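Local coordinates for pseudopilin EpsI (Vibrio vulnificus, PDB 2RET), which is a minor pseudopilin, present here as its soluble domain, and probably helps export proteases and toxins from the periplasm through the type II secretion system, at residues S69-T73 / T74-P78. The protein carries 2 engineered substitutions. Sequence-based numbering, arbitrary orientation.
Sequences SVAAT and TQASP. Engineered in segment 69-73: Thr73 (natural residue Glu). Engineered in segment 74-78: Thr74 (natural residue Lys).
Thr73, Gln75 and Ala76 meet in an ST turn laid over a type I beta turn (73-76), within the loop of a beta hairpin between strands 63-71 and 80-87 of the antiparallel sheet of this pseudopilin domain. Thr74, engineered like Thr73, takes the first inner position of the beta turn; its phi and psi, and those of Gln75 after it, lie near the type I values. At Gln75, N donates to Thr73 OG1 over 3.1 Å at 138°, which defines the ST turn. A chi1 of 78° sets OG1 between the backbone N and carbonyl carbon of Thr73, facing the amides ahead. Ala76 N adds weak bonds to the same OG1 (2.9 Å, 128°) and to Thr73 O (3.5 Å), so one hydroxyl oxygen accepts from two successive amides. At the last position of the turn, Ala76 CB lies 4.3 Å from Ala71 CB, a small apolar touch between the loop's two arms. Ser77 O is linked to Ala72 N through a water, which donates to the carbonyl (2.6 Å) and accepts from the amide. Pro78 leads into strand 80-87, whose Ile80 makes a backbone hydrogen bond with Val70; Pro78 CB sits 3.8 Å from Ser69 CB, and Pro78 CA lies 3.2 Å from Val70 O.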
loop_
_atom_site.group_PDB
_atom_site.type_symbol
_atom_site.label_atom_id
_atom_site.label_comp_id
_atom_site.label_asym_id
_atom_site.label_seq_id
_atom_site.Cartn_x
_atom_site.Cartn_y
_atom_site.Cartn_z
ATOM N N SER A 69 -9.184 -12.180 -27.053
ATOM C CA SER A 69 -9.540 -13.495 -27.575
ATOM C C SER A 69 -8.523 -13.890 -28.639
ATOM O O SER A 69 -8.014 -13.035 -29.343
ATOM C CB SER A 69 -10.966 -13.490 -28.125
ATOM O OG SER A 69 -11.123 -12.501 -29.101
ATOM N N VAL A 70 -8.208 -15.182 -28.706
ATOM C CA VAL A 70 -7.211 -15.759 -29.622
ATOM C C VAL A 70 -7.843 -16.982 -30.313
ATOM O O VAL A 70 -8.475 -17.839 -29.693
ATOM C CB VAL A 70 -5.860 -16.086 -28.914
ATOM C CG1 VAL A 70 -4.804 -16.652 -29.905
ATOM C CG2 VAL A 70 -5.289 -14.835 -28.188
ATOM N N ALA A 71 -7.691 -16.993 -31.629
ATOM C CA ALA A 71 -8.314 -17.954 -32.530
ATOM C C ALA A 71 -7.274 -18.441 -33.558
ATOM O O ALA A 71 -6.229 -17.788 -33.791
ATOM C CB ALA A 71 -9.536 -17.317 -33.218
ATOM N N ALA A 72 -7.582 -19.590 -34.173
ATOM C CA ALA A 72 -6.734 -20.222 -35.175
ATOM C C ALA A 72 -6.873 -19.640 -36.614
ATOM O O ALA A 72 -6.011 -19.843 -37.487
ATOM C CB ALA A 72 -7.015 -21.713 -35.136
ATOM N N THR A 73 -7.944 -18.885 -36.853
ATOM C CA THR A 73 -8.121 -18.128 -38.102
ATOM C C THR A 73 -8.831 -16.807 -37.842
ATOM O O THR A 73 -9.292 -16.570 -36.742
ATOM C CB THR A 73 -8.984 -18.866 -39.167
ATOM O OG1 THR A 73 -10.362 -18.734 -38.810
ATOM C CG2 THR A 73 -8.596 -20.348 -39.314
ATOM N N THR A 74 -8.934 -15.975 -38.888
ATOM C CA THR A 74 -9.594 -14.676 -38.808
ATOM C C THR A 74 -11.105 -14.786 -38.598
ATOM O O THR A 74 -11.723 -13.837 -38.079
ATOM C CB THR A 74 -9.328 -13.800 -40.043
ATOM O OG1 THR A 74 -9.581 -14.540 -41.240
ATOM C CG2 THR A 74 -7.893 -13.319 -40.040
ATOM N N GLN A 75 -11.679 -15.931 -38.997
ATOM C CA GLN A 75 -13.126 -16.178 -38.901
ATOM C C GLN A 75 -13.494 -17.063 -37.694
ATOM O O GLN A 75 -14.654 -17.103 -37.289
ATOM C CB GLN A 75 -13.657 -16.861 -40.188
ATOM C CG GLN A 75 -13.292 -16.210 -41.530
ATOM C CD GLN A 75 -13.322 -17.219 -42.735
ATOM O OE1 GLN A 75 -12.542 -18.201 -42.776
ATOM N NE2 GLN A 75 -14.217 -16.963 -43.722
ATOM N N ALA A 76 -12.526 -17.807 -37.164
ATOM C CA ALA A 76 -12.799 -18.879 -36.207
ATOM C C ALA A 76 -13.223 -18.349 -34.840
ATOM O O ALA A 76 -12.827 -17.251 -34.444
ATOM C CB ALA A 76 -11.583 -19.756 -36.045
ATOM N N SER A 77 -14.027 -19.145 -34.133
ATOM C CA SER A 77 -14.306 -18.916 -32.736
ATOM C C SER A 77 -13.014 -19.080 -31.960
ATOM O O SER A 77 -12.188 -19.934 -32.288
ATOM C CB SER A 77 -15.350 -19.896 -32.199
ATOM O OG SER A 77 -16.556 -19.802 -32.936
ATOM N N PRO A 78 -12.839 -18.254 -30.926
ATOM C CA PRO A 78 -11.604 -18.279 -30.185
ATOM C C PRO A 78 -11.385 -19.589 -29.398
ATOM O O PRO A 78 -12.325 -20.284 -29.018
ATOM C CB PRO A 78 -11.719 -17.054 -29.281
ATOM C CG PRO A 78 -13.178 -16.842 -29.085
ATOM C CD PRO A 78 -13.802 -17.268 -30.377
HETATM O O HOH W 1 -9.971 -20.925 -33.136
HETATM O O HOH W 2 -11.784 -14.935 -35.403
#